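Local coordinates for mandelate racemase/muconate lactonizing enzyme, C-terminal domain protein (PDB 4DWD) that probably binds magnesium in a metal-dependent barrel of the enolase superfamily and may act as a hydro-lyase, at residues B[96-100]-B[273-279]; B[121-127]-B[313-319]; B[127-133]-B[322-327]; B[244-249]-B[265-270]; B[307-311]-B[354-358]. All coordinates share one frame; numbering follows the deposited sequence.

Interaction 1 of 5, residues B[96-100]-B[273-279]; sequences AACDI and VKMGGIT
The capping-domain helix 90-110 meets the barrel domain here: its residues Ala96, Asp99 and Ile100 lie against the loop after barrel strand 267-268 and the first turn of helix 277-291, where Gly277, Ile278 and Thr279 receive them. The closest backbone approach is Ala96 CA to Gly277 CA, 4.0 Å, and two small residues make it possible. Ala96 CB sits 3.5 Å from Gly277 N and also touches Met275 C, so the helix surface lies directly on the turn. Gly277 has a positive phi (62°), and a beta carbon on it would point straight into Asp99 OD2 and Ala96 O.

Asp99 supplies the polar part. Its CG stands opposite the backbone N (chi1 -179°), which carries the carboxylate off the helix to the start of the neighbouring one. Thr279 OG1 donates to Asp99 OD1 over 2.7 Å, meeting the syn lone pair, while Thr279 N reaches Asp99 OD2 at 3.1 Å with a nearly straight N-H...O angle of 165°. Thr279 thus bonds both oxygens, one through its hydroxyl and one through its backbone N. Thr279 OG1 is also bonded to Trp103 NE1, farther along helix 90-110. On the apolar flank Ile100 CD1 packs on Val273 CG1 at 4.0 Å, and Ile100 CG1 rests at the same distance from Gly277 CA.

The two bonds from Thr279 hold the rotation of the buried Asp99 carboxylate, and the positive end of the dipole of helix 277-291 would probably favour its ionised form.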
# COMPACT_ATOMS: atom_id res chain seq x y z
N ALA B 96 36.05 5.05 -3.39
CA ALA B 96 36.29 4.18 -2.23
C ALA B 96 37.78 4.01 -1.98
O ALA B 96 38.23 4.12 -0.85
CB ALA B 96 35.65 2.82 -2.43
N ALA B 97 38.54 3.75 -3.05
CA ALA B 97 39.98 3.54 -2.91
C ALA B 97 40.66 4.78 -2.32
O ALA B 97 41.53 4.67 -1.44
CB ALA B 97 40.58 3.20 -4.27
N CYS B 98 40.26 5.96 -2.79
CA CYS B 98 40.85 7.20 -2.28
C CYS B 98 40.45 7.45 -0.83
O CYS B 98 41.28 7.90 -0.05
CB CYS B 98 40.47 8.40 -3.16
SG CYS B 98 41.17 8.31 -4.83
N ASP B 99 39.21 7.14 -0.47
CA ASP B 99 38.77 7.26 0.91
C ASP B 99 39.60 6.41 1.85
O ASP B 99 40.04 6.86 2.91
CB ASP B 99 37.30 6.87 1.05
CG ASP B 99 36.80 7.01 2.46
OD1 ASP B 99 36.41 8.14 2.84
OD2 ASP B 99 36.81 6.03 3.20
N ILE B 100 39.84 5.16 1.45
CA ILE B 100 40.58 4.23 2.30
C ILE B 100 42.03 4.75 2.48
O ILE B 100 42.57 4.76 3.60
CB ILE B 100 40.56 2.80 1.73
CG1 ILE B 100 39.14 2.21 1.78
CG2 ILE B 100 41.50 1.90 2.53
CD1 ILE B 100 38.97 1.00 0.87
N VAL B 273 35.47 -1.72 -0.99
CA VAL B 273 36.30 -1.34 -2.13
C VAL B 273 35.50 -1.15 -3.41
O VAL B 273 36.05 -0.75 -4.45
CB VAL B 273 37.50 -2.30 -2.38
CG1 VAL B 273 38.40 -2.34 -1.17
CG2 VAL B 273 37.06 -3.70 -2.78
N LYS B 274 34.19 -1.42 -3.33
CA LYS B 274 33.29 -1.14 -4.46
C LYS B 274 32.61 0.22 -4.35
O LYS B 274 32.22 0.81 -5.36
CB LYS B 274 32.21 -2.22 -4.60
CG LYS B 274 32.79 -3.58 -4.98
CD LYS B 274 31.66 -4.58 -5.17
CE LYS B 274 32.18 -5.98 -5.47
NZ LYS B 274 32.76 -6.07 -6.85
N MSE B 275 32.42 0.69 -3.12
CA MSE B 275 31.69 1.93 -2.86
C MSE B 275 32.04 2.40 -1.47
O MSE B 275 32.34 1.58 -0.59
CB MSE B 275 30.17 1.68 -2.97
CG MSE B 275 29.60 0.67 -1.96
SE MSE B 275 29.05 1.51 -0.26
CE MSE B 275 27.32 2.22 -0.87
N GLY B 276 32.02 3.72 -1.30
CA GLY B 276 32.02 4.33 0.03
C GLY B 276 33.33 4.38 0.79
O GLY B 276 33.60 5.36 1.47
N GLY B 277 34.14 3.34 0.69
CA GLY B 277 35.32 3.29 1.55
C GLY B 277 34.89 3.25 3.01
O GLY B 277 33.75 2.88 3.32
N ILE B 278 35.80 3.59 3.91
CA ILE B 278 35.49 3.57 5.33
C ILE B 278 34.36 4.56 5.67
O ILE B 278 33.40 4.19 6.36
CB ILE B 278 36.77 3.84 6.15
CG1 ILE B 278 37.69 2.60 6.05
CG2 ILE B 278 36.43 4.21 7.60
CD1 ILE B 278 39.15 2.87 6.34
N THR B 279 34.46 5.79 5.18
CA THR B 279 33.44 6.81 5.47
C THR B 279 32.05 6.35 5.03
O THR B 279 31.09 6.41 5.80
CB THR B 279 33.82 8.12 4.77
OG1 THR B 279 35.15 8.48 5.16
CG2 THR B 279 32.86 9.23 5.16

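Interaction 2 of 5, residues B[121-127]-B[313-319]; sequences AWRTRLP and LSTLMHM
The indole of Trp122 and the guanidinium of Arg123 lie on the turn after helix 304-314. Over one indole face comes Met317 CA, a CH-pi contact 3.6 Å from the centroid of the five-membered ring and 17° off its normal. Thr315 O lies at the ring edge. Met317 CG lies 3.5 Å from Trp122 CZ2, and its selenium makes an oblique Met-aromatic contact with the six-membered ring.

The guanidinium is sandwiched between Met319 CB on one face and Trp122 CB on the other. Along its edge lie the carbonyl oxygens of Leu313, Leu316 and Met317. Leu316 O is held end-on by two nitrogens in the guanidinium plane, Arg123 NH1 at 2.8 Å and Arg123 NH2 at 3.0 Å; Arg123 NH2 adds a weak bond to Met317 O. A bend at chi3 (64°) turns the arginine chain back to this turn. An alanine in place of Arg123 removes both donors, and the carbonyl of Leu316 would probably be left without its mates.

Trp122 N donates to Ser314 O at 2.7 Å, and Met319 CE touches the Pro127 ring at CD, 3.7 Å. Thr168 of a second subunit packs on Trp122 and Met317, and Arg77 of a third also touches Trp122. The arrangement joins the lead-in to the first strand of the (beta/alpha)7beta barrel to the turn between its last helix and last strand.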
# COMPACT_ATOMS: atom_id res chain seq x y z
N ALA B 121 36.58 -0.30 19.20
CA ALA B 121 36.25 -1.64 18.74
C ALA B 121 35.48 -2.41 19.81
O ALA B 121 35.85 -2.38 20.99
CB ALA B 121 37.52 -2.38 18.38
N TRP B 122 34.43 -3.10 19.38
CA TRP B 122 33.72 -4.06 20.24
C TRP B 122 34.52 -5.31 20.41
O TRP B 122 34.35 -6.04 21.38
CB TRP B 122 32.39 -4.45 19.62
CG TRP B 122 31.40 -3.33 19.64
CD1 TRP B 122 31.17 -2.39 18.64
CD2 TRP B 122 30.47 -2.99 20.72
NE1 TRP B 122 30.20 -1.51 19.01
CE2 TRP B 122 29.74 -1.81 20.26
CE3 TRP B 122 30.19 -3.52 21.97
CZ2 TRP B 122 28.76 -1.20 21.04
CZ3 TRP B 122 29.20 -2.89 22.76
CH2 TRP B 122 28.50 -1.76 22.29
N ARG B 123 35.38 -5.58 19.43
CA ARG B 123 36.15 -6.80 19.36
C ARG B 123 37.38 -6.53 18.50
O ARG B 123 37.31 -5.78 17.53
CB ARG B 123 35.33 -7.92 18.71
CG ARG B 123 35.00 -7.64 17.25
CD ARG B 123 33.86 -8.48 16.68
NE ARG B 123 32.59 -8.20 17.34
CZ ARG B 123 31.78 -7.19 17.07
NH1 ARG B 123 32.10 -6.29 16.12
NH2 ARG B 123 30.65 -7.06 17.75
N THR B 124 38.50 -7.14 18.86
CA THR B 124 39.68 -7.09 17.99
C THR B 124 40.06 -8.49 17.49
O THR B 124 41.04 -8.65 16.76
CB THR B 124 40.88 -6.40 18.66
OG1 THR B 124 41.20 -7.07 19.88
CG2 THR B 124 40.58 -4.93 18.94
N ARG B 125 39.28 -9.49 17.88
CA ARG B 125 39.36 -10.80 17.25
C ARG B 125 38.05 -11.07 16.54
O ARG B 125 37.00 -11.16 17.16
CB ARG B 125 39.65 -11.89 18.28
CG ARG B 125 41.08 -11.86 18.76
CD ARG B 125 41.36 -13.06 19.63
NE ARG B 125 42.66 -12.97 20.29
CZ ARG B 125 43.18 -13.92 21.04
NH1 ARG B 125 42.54 -15.05 21.23
NH2 ARG B 125 44.37 -13.75 21.60
N LEU B 126 38.11 -11.14 15.21
CA LEU B 126 36.88 -11.21 14.43
C LEU B 126 36.75 -12.58 13.79
O LEU B 126 37.66 -13.01 13.08
CB LEU B 126 36.86 -10.11 13.36
CG LEU B 126 36.84 -8.65 13.82
CD1 LEU B 126 38.24 -8.14 14.14
CD2 LEU B 126 36.17 -7.76 12.78
N PRO B 127 35.63 -13.28 14.04
CA PRO B 127 35.46 -14.59 13.40
C PRO B 127 35.41 -14.47 11.88
O PRO B 127 34.94 -13.46 11.35
CB PRO B 127 34.13 -15.09 13.95
CG PRO B 127 33.41 -13.86 14.39
CD PRO B 127 34.47 -12.91 14.87
N LEU B 313 34.29 -3.36 10.65
CA LEU B 313 33.50 -4.39 11.35
C LEU B 313 33.80 -4.50 12.85
O LEU B 313 32.94 -4.93 13.62
CB LEU B 313 33.61 -5.74 10.65
CG LEU B 313 32.83 -5.74 9.33
CD1 LEU B 313 33.14 -6.97 8.50
CD2 LEU B 313 31.32 -5.63 9.57
N SER B 314 35.00 -4.09 13.26
CA SER B 314 35.32 -4.07 14.69
C SER B 314 34.41 -3.12 15.45
O SER B 314 34.20 -3.30 16.66
CB SER B 314 36.80 -3.71 14.92
OG SER B 314 37.04 -2.32 14.74
N THR B 315 33.85 -2.13 14.74
CA THR B 315 32.99 -1.09 15.35
C THR B 315 31.51 -1.45 15.37
O THR B 315 30.70 -0.73 15.95
CB THR B 315 33.10 0.29 14.63
OG1 THR B 315 32.37 0.28 13.40
CG2 THR B 315 34.56 0.69 14.40
N LEU B 316 31.15 -2.55 14.70
CA LEU B 316 29.75 -2.96 14.55
C LEU B 316 29.26 -3.66 15.81
O LEU B 316 29.79 -4.70 16.18
CB LEU B 316 29.59 -3.87 13.32
CG LEU B 316 28.18 -4.36 12.96
CD1 LEU B 316 27.28 -3.23 12.50
CD2 LEU B 316 28.24 -5.45 11.90
N MSE B 317 28.27 -3.08 16.47
CA MSE B 317 27.76 -3.64 17.72
C MSE B 317 27.13 -5.00 17.49
O MSE B 317 27.61 -6.00 18.03
CB MSE B 317 26.77 -2.67 18.35
CG MSE B 317 26.24 -3.22 19.66
SE MSE B 317 25.03 -1.90 20.49
CE MSE B 317 23.88 -1.55 18.92
N HIS B 318 26.07 -5.03 16.67
CA HIS B 318 25.33 -6.28 16.44
C HIS B 318 25.86 -7.01 15.25
O HIS B 318 25.19 -7.11 14.21
CB HIS B 318 23.84 -6.01 16.25
CG HIS B 318 23.16 -5.45 17.47
ND1 HIS B 318 22.18 -4.52 17.39
CD2 HIS B 318 23.34 -5.71 18.83
CE1 HIS B 318 21.76 -4.21 18.63
NE2 HIS B 318 22.48 -4.93 19.51
N MSE B 319 27.09 -7.52 15.38
CA MSE B 319 27.66 -8.41 14.37
C MSE B 319 26.95 -9.75 14.44
O MSE B 319 26.91 -10.38 15.50
CB MSE B 319 29.17 -8.56 14.55
CG MSE B 319 29.86 -8.67 13.19
SE MSE B 319 31.84 -8.69 13.29
CE MSE B 319 31.84 -10.57 13.78

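Interaction 3 of 5, residues B[127-133]-B[322-327]; sequences PCYSSIG and PVELAD
Backbone bonds come first: strands 127-132 and 323-325 form a parallel ladder, with Cys128, Tyr129 and Ser130 level with Val323, Glu324 and Leu325. Val323 N donates to Pro127 O at 2.9 Å, Tyr129 N to Val323 O, Leu325 N to Tyr129 O, and Ser131 N to Leu325 O at 2.8 Å. This pairing of the first and last barrel strands closes the barrel.

Among the apolar and aromatic contacts, the Tyr129 ring takes Glu324 CA over one face, a CH-pi contact 3.9 Å from the centroid and 22° off the normal, with Pro322 O at its edge. Tyr129 CG sits between backbone N and carbonyl carbon (chi1 77°), which swings the ring across the neighbouring strand.

Two carboxylates make the polar side-chain bonds. Ser131 OG donates to Glu324 OE2 at 2.7 Å, on the anti side, and Gly133 N reaches the syn lone pair of Asp327 OD2 at 2.8 Å. Tyr129 OH bonds Lys160, Glu324 OE1 accepts from Gln299 N, and Asp327 OD1 forms a salt bridge with Arg162.

With a donor on each oxygen, both carboxylates are fixed in rotation; Glu324 lies near Asp197 and Tyr129 near Glu223, calcium ligands seen in a structure of this protein.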
# COMPACT_ATOMS: atom_id res chain seq x y z
N PRO B 127 35.63 -13.28 14.04
CA PRO B 127 35.46 -14.59 13.40
C PRO B 127 35.41 -14.47 11.88
O PRO B 127 34.94 -13.46 11.35
CB PRO B 127 34.13 -15.09 13.95
CG PRO B 127 33.41 -13.86 14.39
CD PRO B 127 34.47 -12.91 14.87
N CYS B 128 35.90 -15.50 11.19
CA CYS B 128 35.83 -15.53 9.73
C CYS B 128 34.82 -16.57 9.22
O CYS B 128 34.44 -17.49 9.95
CB CYS B 128 37.22 -15.80 9.12
SG CYS B 128 37.77 -17.53 9.18
N TYR B 129 34.38 -16.41 7.97
CA TYR B 129 33.70 -17.50 7.27
C TYR B 129 34.45 -17.82 5.98
O TYR B 129 34.91 -16.91 5.29
CB TYR B 129 32.20 -17.22 7.04
CG TYR B 129 31.78 -16.26 5.94
CD1 TYR B 129 31.69 -16.67 4.61
CD2 TYR B 129 31.38 -14.94 6.24
CE1 TYR B 129 31.26 -15.81 3.61
CE2 TYR B 129 30.95 -14.07 5.24
CZ TYR B 129 30.89 -14.52 3.93
OH TYR B 129 30.46 -13.69 2.93
N SER B 130 34.59 -19.11 5.69
CA SER B 130 35.24 -19.55 4.46
C SER B 130 34.26 -19.37 3.31
O SER B 130 33.20 -20.02 3.29
CB SER B 130 35.67 -21.01 4.55
OG SER B 130 36.62 -21.21 5.58
N SER B 131 34.62 -18.50 2.38
CA SER B 131 33.78 -18.18 1.24
C SER B 131 34.39 -18.88 0.03
O SER B 131 35.47 -18.51 -0.43
CB SER B 131 33.74 -16.67 1.05
OG SER B 131 32.81 -16.30 0.06
N ILE B 132 33.69 -19.91 -0.46
CA ILE B 132 34.22 -20.87 -1.43
C ILE B 132 33.46 -20.76 -2.75
O ILE B 132 32.28 -21.13 -2.83
CB ILE B 132 34.12 -22.29 -0.86
CG1 ILE B 132 34.78 -22.32 0.52
CG2 ILE B 132 34.68 -23.31 -1.85
CD1 ILE B 132 34.58 -23.58 1.31
N GLY B 133 34.14 -20.27 -3.78
CA GLY B 133 33.49 -19.96 -5.05
C GLY B 133 33.63 -21.05 -6.09
O GLY B 133 34.26 -22.08 -5.85
N PRO B 322 30.03 -13.78 10.33
CA PRO B 322 31.47 -13.55 10.36
C PRO B 322 31.99 -12.71 9.19
O PRO B 322 31.25 -12.37 8.28
CB PRO B 322 32.05 -14.96 10.27
CG PRO B 322 30.93 -15.88 10.60
CD PRO B 322 29.71 -15.19 10.08
N VAL B 323 33.28 -12.40 9.24
CA VAL B 323 33.99 -11.68 8.19
C VAL B 323 34.30 -12.59 7.00
O VAL B 323 34.82 -13.69 7.17
CB VAL B 323 35.32 -11.12 8.74
CG1 VAL B 323 36.10 -10.41 7.64
CG2 VAL B 323 35.06 -10.18 9.91
N GLU B 324 33.99 -12.13 5.79
CA GLU B 324 34.27 -12.92 4.59
C GLU B 324 35.76 -13.16 4.33
O GLU B 324 36.56 -12.22 4.36
CB GLU B 324 33.63 -12.28 3.36
CG GLU B 324 33.79 -13.15 2.12
CD GLU B 324 32.91 -12.76 0.95
OE1 GLU B 324 32.35 -11.65 0.92
OE2 GLU B 324 32.80 -13.59 0.02
N LEU B 325 36.10 -14.43 4.10
CA LEU B 325 37.42 -14.85 3.65
C LEU B 325 37.28 -15.66 2.36
O LEU B 325 36.94 -16.86 2.37
CB LEU B 325 38.16 -15.64 4.73
CG LEU B 325 39.55 -16.17 4.33
CD1 LEU B 325 40.51 -15.01 4.05
CD2 LEU B 325 40.10 -17.08 5.41
N ALA B 326 37.52 -14.99 1.24
CA ALA B 326 37.26 -15.57 -0.08
C ALA B 326 38.46 -16.34 -0.67
O ALA B 326 39.52 -16.41 -0.05
CB ALA B 326 36.75 -14.51 -1.05
N ASP B 327 38.26 -16.89 -1.86
CA ASP B 327 39.22 -17.79 -2.50
C ASP B 327 40.58 -17.16 -2.75
O ASP B 327 40.70 -15.97 -2.99
CB ASP B 327 38.67 -18.29 -3.83
CG ASP B 327 37.20 -18.69 -3.74
OD1 ASP B 327 36.35 -17.78 -3.67
OD2 ASP B 327 36.91 -19.90 -3.76
O HOH W 1 37.40 -22.21 -5.33

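Interaction 4 of 5, residues B[244-249]-B[265-270]; sequences TVSAGE and VRMVQP
Two neighbouring barrel strands meet here, as the ends of one beta-alpha-beta unit: Ser246, Ala247 and Gly248 lie against Met267, Val268 and Gln269, with helix 254-263 crossing between. The pairing is short. Ala247 N donates to Met267 O at 3.3 Å (157° at the hydrogen), and Gln269 N gives a weak bond to Ala247 O at 2.8 Å. A water links Val245 O to Arg266 N.

With chi1 at 177° the Met267 chain leaves on the far side from its own N, and its CG passes Ser246 CB at 3.7 Å; Met267 CB touches Thr244 CG2 at the same distance. The end of Gln269 lies beside Ser246 and close to Glu223. Replacing Gln269 by an alanine takes away the whole side chain beyond CB and would probably leave a gap beside Ser246. Glu249 has been seen as a calcium ligand in a structure of this protein, with no calcium bound to this chain here; its OE1 forms a salt bridge with Lys84 of another subunit.

Trp221 of strand 221-223 borders Ser246 and Met267, Met234 of helix 231-240 covers Ala247 and Val265, and helix 254-263 packs on Val268.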
# COMPACT_ATOMS: atom_id res chain seq x y z
N THR B 244 17.24 -16.28 5.36
CA THR B 244 17.59 -14.87 5.19
C THR B 244 18.21 -14.64 3.83
O THR B 244 19.29 -15.15 3.54
CB THR B 244 18.59 -14.43 6.25
OG1 THR B 244 18.04 -14.69 7.54
CG2 THR B 244 18.91 -12.93 6.11
N VAL B 245 17.51 -13.88 3.00
CA VAL B 245 18.01 -13.48 1.70
C VAL B 245 18.87 -12.24 1.86
O VAL B 245 18.49 -11.29 2.55
CB VAL B 245 16.84 -13.24 0.72
CG1 VAL B 245 17.32 -12.53 -0.54
CG2 VAL B 245 16.17 -14.57 0.40
N SER B 246 20.06 -12.27 1.27
CA SER B 246 20.98 -11.13 1.36
C SER B 246 21.34 -10.61 -0.02
O SER B 246 21.32 -11.34 -1.00
CB SER B 246 22.24 -11.52 2.15
OG SER B 246 23.00 -12.49 1.45
N ALA B 247 21.66 -9.32 -0.08
CA ALA B 247 22.08 -8.68 -1.32
C ALA B 247 22.83 -7.44 -0.93
O ALA B 247 23.00 -7.16 0.25
CB ALA B 247 20.86 -8.33 -2.18
N GLY B 248 23.28 -6.68 -1.92
CA GLY B 248 23.99 -5.44 -1.66
C GLY B 248 25.39 -5.39 -2.22
O GLY B 248 25.97 -4.31 -2.34
N GLU B 249 25.96 -6.52 -2.59
CA GLU B 249 27.33 -6.50 -3.08
C GLU B 249 27.44 -5.74 -4.39
O GLU B 249 28.50 -5.23 -4.70
CB GLU B 249 27.91 -7.90 -3.22
CG GLU B 249 27.21 -8.78 -4.22
CD GLU B 249 28.16 -9.74 -4.90
OE1 GLU B 249 28.13 -9.83 -6.15
OE2 GLU B 249 28.95 -10.39 -4.19
N VAL B 265 14.68 -6.54 1.63
CA VAL B 265 15.92 -7.23 2.01
C VAL B 265 16.32 -6.88 3.46
O VAL B 265 16.33 -5.69 3.84
CB VAL B 265 17.04 -6.93 0.99
CG1 VAL B 265 18.37 -7.51 1.47
CG2 VAL B 265 16.65 -7.47 -0.39
N ARG B 266 16.65 -7.90 4.26
CA ARG B 266 16.92 -7.69 5.68
C ARG B 266 18.36 -8.03 6.07
O ARG B 266 18.69 -8.06 7.24
CB ARG B 266 15.91 -8.48 6.54
CG ARG B 266 14.46 -8.09 6.29
CD ARG B 266 14.20 -6.66 6.72
NE ARG B 266 12.88 -6.18 6.29
CZ ARG B 266 12.67 -5.26 5.36
NH1 ARG B 266 13.69 -4.68 4.72
NH2 ARG B 266 11.42 -4.93 5.07
N MSE B 267 19.21 -8.27 5.07
CA MSE B 267 20.65 -8.47 5.30
C MSE B 267 21.35 -7.86 4.12
O MSE B 267 21.15 -8.32 2.97
CB MSE B 267 20.96 -9.97 5.44
CG MSE B 267 22.46 -10.25 5.61
SE MSE B 267 22.77 -12.17 5.96
CE MSE B 267 24.50 -12.34 5.06
N VAL B 268 22.16 -6.83 4.36
CA VAL B 268 22.79 -6.09 3.26
C VAL B 268 24.31 -6.21 3.32
O VAL B 268 24.90 -6.27 4.41
CB VAL B 268 22.35 -4.59 3.20
CG1 VAL B 268 20.84 -4.49 2.97
CG2 VAL B 268 22.80 -3.82 4.45
N GLN B 269 24.92 -6.24 2.13
CA GLN B 269 26.33 -6.62 1.96
C GLN B 269 27.10 -5.71 0.99
O GLN B 269 27.79 -6.22 0.10
CB GLN B 269 26.40 -8.05 1.47
CG GLN B 269 25.53 -9.00 2.28
CD GLN B 269 25.69 -10.41 1.79
OE1 GLN B 269 25.00 -10.83 0.85
NE2 GLN B 269 26.61 -11.15 2.40
N PRO B 270 27.02 -4.37 1.17
CA PRO B 270 27.88 -3.55 0.32
C PRO B 270 29.37 -3.84 0.60
O PRO B 270 29.72 -4.41 1.65
CB PRO B 270 27.50 -2.13 0.73
CG PRO B 270 27.12 -2.26 2.18
CD PRO B 270 26.42 -3.60 2.27
O HOH W 2 16.26 -10.66 3.87

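Interaction 5 of 5, residues B[307-311]-B[354-358]; sequences FANIH and GLGIV
Phe307 and Leu355 mark the closest backbone approach, CA to CA 6.1 Å, between a helical turn and a chain with no regular structure. Within the helix His311 N bonds to Phe307 O, which puts the two rings one turn apart on the same side. The other backbone turns at glycines with positive phi, Gly354 (74°) and Gly356 (82°); between them the Leu355 carbonyl faces both rings. His311 NE2 donates to Leu355 O at 2.8 Å; the oxygen lies close to the imidazole plane, but the donor stands above the carbonyl plane, off the lone pairs. Phe307 CD2 is 3.2 Å from Leu355 O, which sits at the phenyl edge.

Helix 304-314 is the last of the barrel before its closing strand 323-325; the loop leads to helix 361-367, whose first residue Glu361 is with Val359 a calcium ligand seen in a structure of this protein.

Ile357 covers one phenyl face in a CH-pi contact, its CB 4.2 Å from the Phe307 centroid and 10° off the normal, and its CD1 touches Phe307 CD1 at 3.5 Å. Leu355 CD2 lies 3.7 Å from Ala308 N. Ile114 packs on both His311 and Leu355.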
# COMPACT_ATOMS: atom_id res chain seq x y z
N PHE B 307 41.75 -5.13 5.32
CA PHE B 307 42.06 -4.33 6.49
C PHE B 307 41.02 -3.23 6.71
O PHE B 307 40.57 -3.02 7.83
CB PHE B 307 43.48 -3.75 6.38
CG PHE B 307 44.54 -4.68 6.90
CD1 PHE B 307 44.87 -5.84 6.21
CD2 PHE B 307 45.22 -4.37 8.06
CE1 PHE B 307 45.85 -6.69 6.69
CE2 PHE B 307 46.20 -5.21 8.55
CZ PHE B 307 46.52 -6.38 7.87
N ALA B 308 40.62 -2.54 5.64
CA ALA B 308 39.56 -1.55 5.77
C ALA B 308 38.28 -2.17 6.33
O ALA B 308 37.66 -1.64 7.25
CB ALA B 308 39.29 -0.88 4.43
N ASN B 309 37.92 -3.32 5.77
CA ASN B 309 36.73 -4.06 6.18
C ASN B 309 36.76 -4.42 7.67
O ASN B 309 35.77 -4.18 8.37
CB ASN B 309 36.59 -5.32 5.31
CG ASN B 309 35.22 -5.99 5.41
OD1 ASN B 309 34.19 -5.32 5.38
ND2 ASN B 309 35.21 -7.32 5.51
N ILE B 310 37.88 -4.97 8.15
CA ILE B 310 37.92 -5.34 9.57
C ILE B 310 37.98 -4.14 10.54
O ILE B 310 37.42 -4.22 11.64
CB ILE B 310 38.98 -6.43 9.91
CG1 ILE B 310 40.41 -5.90 9.68
CG2 ILE B 310 38.69 -7.72 9.13
CD1 ILE B 310 41.49 -6.85 10.18
N HIS B 311 38.59 -3.03 10.15
CA HIS B 311 38.47 -1.83 11.00
C HIS B 311 37.02 -1.44 11.16
O HIS B 311 36.56 -1.17 12.27
CB HIS B 311 39.29 -0.67 10.47
CG HIS B 311 40.76 -0.75 10.81
ND1 HIS B 311 41.26 -0.26 11.97
CD2 HIS B 311 41.84 -1.29 10.11
CE1 HIS B 311 42.59 -0.47 12.01
NE2 HIS B 311 42.95 -1.10 10.87
N GLY B 354 46.69 3.93 11.46
CA GLY B 354 46.09 3.80 10.13
C GLY B 354 45.47 2.42 9.95
O GLY B 354 44.86 1.88 10.87
N LEU B 355 45.62 1.86 8.75
CA LEU B 355 45.14 0.50 8.48
C LEU B 355 45.97 -0.56 9.19
O LEU B 355 45.44 -1.59 9.61
CB LEU B 355 45.23 0.21 6.98
CG LEU B 355 44.19 0.90 6.11
CD1 LEU B 355 44.62 0.74 4.67
CD2 LEU B 355 42.79 0.33 6.32
N GLY B 356 47.26 -0.32 9.31
CA GLY B 356 48.18 -1.31 9.85
C GLY B 356 48.64 -2.35 8.85
O GLY B 356 49.23 -3.34 9.24
N ILE B 357 48.38 -2.11 7.56
CA ILE B 357 48.82 -3.02 6.50
C ILE B 357 50.28 -2.71 6.19
O ILE B 357 50.68 -1.55 6.16
CB ILE B 357 47.94 -2.91 5.21
CG1 ILE B 357 48.36 -3.97 4.19
CG2 ILE B 357 48.06 -1.54 4.57
CD1 ILE B 357 47.36 -5.05 3.92
N VAL B 358 51.07 -3.76 5.98
CA VAL B 358 52.50 -3.63 5.71
C VAL B 358 52.79 -4.09 4.28
O VAL B 358 52.55 -5.24 3.91
CB VAL B 358 53.34 -4.43 6.73
CG1 VAL B 358 54.82 -4.40 6.37
CG2 VAL B 358 53.11 -3.90 8.14

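Interactions 2 and 3 share Pro127 and follow the first barrel strand from its lead-in to its pairing with the last. Helix 304-314 ties interaction 2 to interaction 5, which reaches interaction 1 through Ile100 CG2, 4.0 Å from Ala308 CB. Interaction 1 in turn abuts interaction 4, Met275 SE lying 4.1 Å from Pro270 CB. Interactions 3 and 4 have centres 16 Å apart; interaction 4 contains Glu249 and interaction 3 lies beside Asp197 and Glu223, residues seen to bind calcium in a structure of this protein. The side chains of Tyr129 and Glu223 are about 4 Å apart, and those of Glu324 and Asp197 about 6 Å. The Lys274 side chain approaches that of Glu249 to about 5 Å.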